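Long-range contact in 5'-nucleotidase SurE (Aquifex aeolicus, PDB 2WQK), which probably hydrolyses nucleoside 5'-monophosphates to the nucleoside and phosphate, using one divalent metal cation per subunit: residues A[43-54]-A[64-75]. Sequence-based numbering, arbitrary orientation.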
ATOM      1  N   GLY A  43      -2.233  -8.094  -0.411  1.00 15.10           N
ATOM      2  CA  GLY A  43      -3.301  -8.998  -0.041  1.00 15.06           C
ATOM      3  C   GLY A  43      -3.977  -9.651  -1.246  1.00 14.48           C
ATOM      4  O   GLY A  43      -4.062  -9.026  -2.342  1.00 15.97           O
ATOM      5  N   HIS A  44      -4.509 -10.853  -1.016  1.00 14.33           N
ATOM      6  CA  HIS A  44      -5.162 -11.645  -2.065  1.00 14.07           C
ATOM      7  C   HIS A  44      -6.599 -12.033  -1.739  1.00 14.24           C
ATOM      8  O   HIS A  44      -7.213 -12.769  -2.479  1.00 14.84           O
ATOM      9  CB  HIS A  44      -4.337 -12.907  -2.336  1.00 14.46           C
ATOM     10  CG  HIS A  44      -2.922 -12.616  -2.696  1.00 15.08           C
ATOM     11  ND1 HIS A  44      -1.846 -13.344  -2.216  1.00 17.79           N
ATOM     12  CD2 HIS A  44      -2.400 -11.640  -3.472  1.00 15.61           C
ATOM     13  CE1 HIS A  44      -0.727 -12.822  -2.695  1.00 17.56           C
ATOM     14  NE2 HIS A  44      -1.035 -11.799  -3.468  1.00 18.20           N
ATOM     15  N   SER A  45      -7.147 -11.542  -0.630  1.00 15.02           N
ATOM     16  CA  SER A  45      -8.463 -12.009  -0.202  1.00 15.26           C
ATOM     17  C   SER A  45      -9.585 -11.497  -1.137  1.00 15.22           C
ATOM     18  O   SER A  45      -9.376 -10.594  -1.940  1.00 14.20           O
ATOM     19  CB  SER A  45      -8.778 -11.601   1.248  1.00 17.05           C
ATOM     20  OG  SER A  45      -9.016 -10.222   1.329  1.00 19.21           O
ATOM     21  N   LEU A  46     -10.758 -12.094  -0.994  1.00 16.00           N
ATOM     22  CA  LEU A  46     -11.961 -11.645  -1.696  1.00 17.31           C
ATOM     23  C   LEU A  46     -12.423 -10.295  -1.082  1.00 18.42           C
ATOM     24  O   LEU A  46     -12.394 -10.110   0.170  1.00 20.79           O
ATOM     25  CB  LEU A  46     -12.998 -12.780  -1.614  1.00 19.06           C
ATOM     26  CG  LEU A  46     -14.231 -12.921  -2.481  1.00 22.32           C
ATOM     27  CD1 LEU A  46     -13.926 -12.723  -3.950  1.00 20.67           C
ATOM     28  CD2 LEU A  46     -14.850 -14.302  -2.178  1.00 23.33           C
ATOM     29  N   THR A  47     -12.751  -9.327  -1.935  1.00 18.94           N
ATOM     30  CA  THR A  47     -13.073  -7.915  -1.551  1.00 20.59           C
ATOM     31  C   THR A  47     -14.587  -7.841  -1.307  1.00 21.78           C
ATOM     32  O   THR A  47     -15.365  -7.946  -2.244  1.00 21.21           O
ATOM     33  CB  THR A  47     -12.623  -6.888  -2.692  1.00 21.33           C
ATOM     34  OG1 THR A  47     -11.194  -7.030  -3.049  1.00 20.73           O
ATOM     35  CG2 THR A  47     -12.951  -5.425  -2.316  1.00 22.71           C
ATOM     36  N   PHE A  48     -15.004  -7.643  -0.053  1.00 24.18           N
ATOM     37  CA  PHE A  48     -16.414  -7.579   0.304  1.00 25.93           C
ATOM     38  C   PHE A  48     -16.828  -6.166   0.675  1.00 25.10           C
ATOM     39  O   PHE A  48     -18.019  -5.874   0.702  1.00 27.42           O
ATOM     40  CB  PHE A  48     -16.703  -8.507   1.501  1.00 27.12           C
ATOM     41  CG  PHE A  48     -16.912  -9.926   1.082  1.00 29.70           C
ATOM     42  CD1 PHE A  48     -15.951 -10.892   1.324  1.00 31.47           C
ATOM     43  CD2 PHE A  48     -18.042 -10.275   0.376  1.00 30.79           C
ATOM     44  CE1 PHE A  48     -16.143 -12.213   0.889  1.00 31.67           C
ATOM     45  CE2 PHE A  48     -18.235 -11.571  -0.075  1.00 32.48           C
ATOM     46  CZ  PHE A  48     -17.288 -12.546   0.176  1.00 32.64           C
ATOM     47  N   THR A  49     -15.848  -5.360   1.040  1.00 25.98           N
ATOM     48  CA  THR A  49     -16.078  -4.077   1.726  1.00 26.66           C
ATOM     49  C   THR A  49     -15.926  -2.874   0.797  1.00 24.03           C
ATOM     50  O   THR A  49     -16.074  -1.761   1.227  1.00 23.11           O
ATOM     51  CB  THR A  49     -15.105  -3.860   2.933  1.00 28.12           C
ATOM     52  OG1 THR A  49     -13.767  -3.519   2.490  1.00 31.68           O
ATOM     53  CG2 THR A  49     -15.086  -5.092   3.857  1.00 31.38           C
ATOM     54  N   GLU A  50     -15.581  -3.101  -0.470  1.00 22.15           N
ATOM     55  CA  GLU A  50     -15.492  -2.000  -1.429  1.00 20.47           C
ATOM     56  C   GLU A  50     -15.918  -2.573  -2.768  1.00 19.29           C
ATOM     57  O   GLU A  50     -15.754  -3.781  -3.019  1.00 18.87           O
ATOM     58  CB  GLU A  50     -14.050  -1.457  -1.612  1.00 21.65           C
ATOM     59  CG  GLU A  50     -13.394  -0.767  -0.382  1.00 23.38           C
ATOM     60  CD  GLU A  50     -13.903   0.644  -0.057  1.00 27.45           C
ATOM     61  OE1 GLU A  50     -14.710   1.246  -0.826  1.00 28.22           O
ATOM     62  OE2 GLU A  50     -13.464   1.140   1.020  1.00 31.34           O
ATOM     63  N   PRO A  51     -16.431  -1.709  -3.628  1.00 17.76           N
ATOM     64  CA  PRO A  51     -16.794  -2.107  -4.980  1.00 17.89           C
ATOM     65  C   PRO A  51     -15.577  -2.170  -5.885  1.00 17.52           C
ATOM     66  O   PRO A  51     -14.504  -1.683  -5.530  1.00 17.40           O
ATOM     67  CB  PRO A  51     -17.720  -0.988  -5.414  1.00 19.70           C
ATOM     68  CG  PRO A  51     -17.221   0.178  -4.744  1.00 19.92           C
ATOM     69  CD  PRO A  51     -16.712  -0.285  -3.390  1.00 18.82           C
ATOM     70  N   LEU A  52     -15.784  -2.768  -7.054  1.00 15.61           N
ATOM     71  CA  LEU A  52     -14.720  -3.090  -7.978  1.00 16.04           C
ATOM     72  C   LEU A  52     -15.107  -2.660  -9.388  1.00 15.56           C
ATOM     73  O   LEU A  52     -16.166  -3.045  -9.874  1.00 15.64           O
ATOM     74  CB  LEU A  52     -14.474  -4.597  -7.956  1.00 16.38           C
ATOM     75  CG  LEU A  52     -13.894  -5.156  -6.647  1.00 19.48           C
ATOM     76  CD1 LEU A  52     -14.081  -6.683  -6.605  1.00 21.47           C
ATOM     77  CD2 LEU A  52     -12.457  -4.727  -6.489  1.00 20.94           C
ATOM     78  N   LYS A  53     -14.259  -1.863 -10.014  1.00 15.65           N
ATOM     79  CA  LYS A  53     -14.464  -1.529 -11.413  1.00 16.08           C
ATOM     80  C   LYS A  53     -13.975  -2.704 -12.257  1.00 16.51           C
ATOM     81  O   LYS A  53     -12.916  -3.261 -12.006  1.00 16.04           O
ATOM     82  CB  LYS A  53     -13.690  -0.287 -11.790  1.00 17.59           C
ATOM     83  CG  LYS A  53     -14.106   0.987 -11.055  1.00 20.07           C
ATOM     84  CD  LYS A  53     -13.477   2.218 -11.732  1.00 24.63           C
ATOM     85  CE  LYS A  53     -11.992   2.306 -11.551  1.00 26.53           C
ATOM     86  NZ  LYS A  53     -11.491   3.574 -12.147  1.00 27.27           N
ATOM     87  N   MET A  54     -14.742  -3.037 -13.286  1.00 17.90           N
ATOM     88  CA  MET A  54     -14.282  -4.072 -14.235  1.00 17.86           C
ATOM     89  C   MET A  54     -14.475  -3.513 -15.622  1.00 19.34           C
ATOM     90  O   MET A  54     -15.577  -3.038 -15.935  1.00 21.13           O
ATOM     91  CB  MET A  54     -15.000  -5.421 -14.012  1.00 19.37           C
ATOM     92  CG  MET A  54     -14.519  -6.575 -14.966  1.00 18.20           C
ATOM     93  SD  MET A  54     -15.167  -8.187 -14.496  1.00 21.55           S
ATOM     94  CE  MET A  54     -16.905  -7.913 -14.261  1.00 20.31           C
ATOM     95  N   VAL A  64     -10.054  -6.309 -13.737  1.00 13.43           N
ATOM     96  CA  VAL A  64     -10.668  -5.824 -12.518  1.00 14.44           C
ATOM     97  C   VAL A  64      -9.648  -4.861 -11.858  1.00 14.67           C
ATOM     98  O   VAL A  64      -8.517  -5.236 -11.523  1.00 15.45           O
ATOM     99  CB  VAL A  64     -11.063  -6.961 -11.521  1.00 14.65           C
ATOM    100  CG1 VAL A  64     -11.754  -6.349 -10.289  1.00 16.03           C
ATOM    101  CG2 VAL A  64     -11.981  -7.999 -12.166  1.00 16.08           C
ATOM    102  N   ILE A  65     -10.051  -3.604 -11.735  1.00 15.99           N
ATOM    103  CA  ILE A  65      -9.166  -2.564 -11.246  1.00 17.18           C
ATOM    104  C   ILE A  65      -8.890  -2.771  -9.743  1.00 17.12           C
ATOM    105  O   ILE A  65      -9.797  -2.775  -8.934  1.00 17.74           O
ATOM    106  CB  ILE A  65      -9.760  -1.154 -11.507  1.00 17.59           C
ATOM    107  CG1 ILE A  65     -10.077  -0.994 -13.015  1.00 20.82           C
ATOM    108  CG2 ILE A  65      -8.768  -0.091 -11.033  1.00 19.25           C
ATOM    109  CD1 ILE A  65      -8.903  -1.198 -13.901  1.00 24.79           C
ATOM    110  N   ASP A  66      -7.625  -3.044  -9.433  1.00 17.12           N
ATOM    111  CA  ASP A  66      -7.193  -3.408  -8.086  1.00 18.46           C
ATOM    112  C   ASP A  66      -7.930  -4.663  -7.552  1.00 18.01           C
ATOM    113  O   ASP A  66      -8.089  -4.857  -6.341  1.00 20.13           O
ATOM    114  CB  ASP A  66      -7.327  -2.211  -7.132  1.00 20.12           C
ATOM    115  CG  ASP A  66      -6.492  -2.382  -5.894  1.00 22.66           C
ATOM    116  OD1 ASP A  66      -5.466  -3.084  -5.965  1.00 23.59           O
ATOM    117  OD2 ASP A  66      -6.895  -1.857  -4.830  1.00 28.97           O
ATOM    118  N   GLY A  67      -8.321  -5.568  -8.461  1.00 16.36           N
ATOM    119  CA  GLY A  67      -9.027  -6.804  -8.103  1.00 15.85           C
ATOM    120  C   GLY A  67      -8.049  -7.922  -7.822  1.00 15.21           C
ATOM    121  O   GLY A  67      -7.150  -8.184  -8.616  1.00 16.43           O
ATOM    122  N   THR A  68      -8.195  -8.589  -6.684  1.00 13.30           N
ATOM    123  CA  THR A  68      -7.350  -9.777  -6.390  1.00 12.60           C
ATOM    124  C   THR A  68      -7.732 -10.942  -7.333  1.00 12.58           C
ATOM    125  O   THR A  68      -8.830 -10.921  -7.937  1.00 12.96           O
ATOM    126  CB  THR A  68      -7.555 -10.257  -4.964  1.00 13.61           C
ATOM    127  OG1 THR A  68      -8.934 -10.604  -4.779  1.00 13.92           O
ATOM    128  CG2 THR A  68      -7.105  -9.137  -3.943  1.00 14.88           C
ATOM    129  N   PRO A  69      -6.854 -11.954  -7.441  1.00 13.42           N
ATOM    130  CA  PRO A  69      -7.262 -13.151  -8.220  1.00 12.96           C
ATOM    131  C   PRO A  69      -8.606 -13.726  -7.784  1.00 12.53           C
ATOM    132  O   PRO A  69      -9.435 -14.095  -8.633  1.00 13.58           O
ATOM    133  CB  PRO A  69      -6.132 -14.150  -8.007  1.00 13.24           C
ATOM    134  CG  PRO A  69      -4.904 -13.228  -7.724  1.00 14.78           C
ATOM    135  CD  PRO A  69      -5.449 -12.037  -6.988  1.00 14.56           C
ATOM    136  N   ALA A  70      -8.839 -13.765  -6.468  1.00 12.88           N
ATOM    137  CA  ALA A  70     -10.127 -14.186  -5.939  1.00 12.68           C
ATOM    138  C   ALA A  70     -11.294 -13.362  -6.510  1.00 12.31           C
ATOM    139  O   ALA A  70     -12.317 -13.930  -6.946  1.00 13.14           O
ATOM    140  CB  ALA A  70     -10.091 -14.132  -4.410  1.00 13.55           C
ATOM    141  N   ASP A  71     -11.135 -12.034  -6.500  1.00 12.55           N
ATOM    142  CA  ASP A  71     -12.155 -11.105  -7.042  1.00 11.77           C
ATOM    143  C   ASP A  71     -12.393 -11.472  -8.528  1.00 12.20           C
ATOM    144  O   ASP A  71     -13.528 -11.515  -9.010  1.00 13.37           O
ATOM    145  CB  ASP A  71     -11.708  -9.666  -6.979  1.00 13.14           C
ATOM    146  CG  ASP A  71     -11.591  -9.129  -5.530  1.00 14.51           C
ATOM    147  OD1 ASP A  71     -12.265  -9.684  -4.633  1.00 16.68           O
ATOM    148  OD2 ASP A  71     -10.845  -8.130  -5.349  1.00 15.71           O
ATOM    149  N   CYS A  72     -11.295 -11.691  -9.232  1.00 10.98           N
ATOM    150  CA  CYS A  72     -11.374 -11.967 -10.678  1.00 10.74           C
ATOM    151  C   CYS A  72     -12.154 -13.273 -10.953  1.00  9.97           C
ATOM    152  O   CYS A  72     -12.951 -13.352 -11.907  1.00 12.20           O
ATOM    153  CB  CYS A  72      -9.973 -12.018 -11.306  1.00 11.99           C
ATOM    154  SG  CYS A  72      -9.119 -10.465 -11.348  1.00 13.76           S
ATOM    155  N   VAL A  73     -11.862 -14.322 -10.178  1.00 10.24           N
ATOM    156  CA  VAL A  73     -12.560 -15.591 -10.343  1.00 10.28           C
ATOM    157  C   VAL A  73     -14.050 -15.431 -10.064  1.00 10.88           C
ATOM    158  O   VAL A  73     -14.900 -15.889 -10.828  1.00 13.08           O
ATOM    159  CB  VAL A  73     -11.958 -16.730  -9.483  1.00 10.52           C
ATOM    160  CG1 VAL A  73     -12.833 -17.993  -9.496  1.00 12.02           C
ATOM    161  CG2 VAL A  73     -10.481 -16.978  -9.861  1.00 11.37           C
ATOM    162  N   HIS A  74     -14.357 -14.744  -8.964  1.00 11.73           N
ATOM    163  CA  HIS A  74     -15.743 -14.599  -8.585  1.00 12.41           C
ATOM    164  C   HIS A  74     -16.538 -13.703  -9.546  1.00 13.39           C
ATOM    165  O   HIS A  74     -17.703 -14.058  -9.923  1.00 14.17           O
ATOM    166  CB  HIS A  74     -15.863 -14.148  -7.117  1.00 12.89           C
ATOM    167  CG  HIS A  74     -15.534 -15.249  -6.145  1.00 14.26           C
ATOM    168  ND1 HIS A  74     -16.478 -15.816  -5.317  1.00 16.60           N
ATOM    169  CD2 HIS A  74     -14.374 -15.892  -5.876  1.00 14.93           C
ATOM    170  CE1 HIS A  74     -15.914 -16.779  -4.600  1.00 17.84           C
ATOM    171  NE2 HIS A  74     -14.633 -16.844  -4.912  1.00 15.62           N
ATOM    172  N   LEU A  75     -15.942 -12.583  -9.956  1.00 12.68           N
ATOM    173  CA  LEU A  75     -16.625 -11.714 -10.944  1.00 13.92           C
ATOM    174  C   LEU A  75     -16.665 -12.423 -12.309  1.00 13.84           C
ATOM    175  O   LEU A  75     -17.639 -12.285 -13.068  1.00 15.26           O
ATOM    176  CB  LEU A  75     -15.951 -10.347 -11.066  1.00 14.27           C
ATOM    177  CG  LEU A  75     -16.135  -9.413  -9.852  1.00 16.04           C
ATOM    178  CD1 LEU A  75     -15.325  -8.145 -10.026  1.00 19.14           C
ATOM    179  CD2 LEU A  75     -17.626  -9.069  -9.583  1.00 17.40           C
TER
HETATM  180  O   HOH W   1      -6.584 -13.972  -4.672  1.00 18.51           O
HETATM  181  O   HOH W   2      -9.590  -4.875  -3.840  1.00 35.89           O
HETATM  182  O   HOH W   3     -11.940  -1.086  -8.616  1.00 19.56           O
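The carboxylate of D71 grips T47 through two syn lone pairs: OD1 takes the backbone N of T47 at 2.8 Å and OD2 its OG1 at 2.6 Å. OD2 also receives T68 N from above the carboxylate plane, and T68 OG1 accepts from D71 N, a capping box starting helix 69-80. With chi1 at 60°, T68 OG1 faces both D71 N and S45 O, donating to the latter from above its carbonyl plane. Replacing D71 by alanine would probably leave T47 N, T47 OG1 and T68 N without their shared acceptor and free the T47 part of the loop to shift. Around these bonds the packing is close: L46 lays CD2 over one face of the H74 ring, whose nitrogens bond to E114 and to E187 of the second subunit; L52 CD1 sits against D71 CG and L75 CD1; M54, paired antiparallel with V64, rests SD on V64 CG2 (4.0 Å). Strand 52-58 is outermost in this chain's mixed sheet, which runs on into a strand of the second subunit. The I65-D66 side is wetter: I65 N bonds to K53 O (2.9 Å), but waters bridge K53 N to I65 O and T47 OG1 to D66 O, and K53 NZ reaches T49 O of the third subunit.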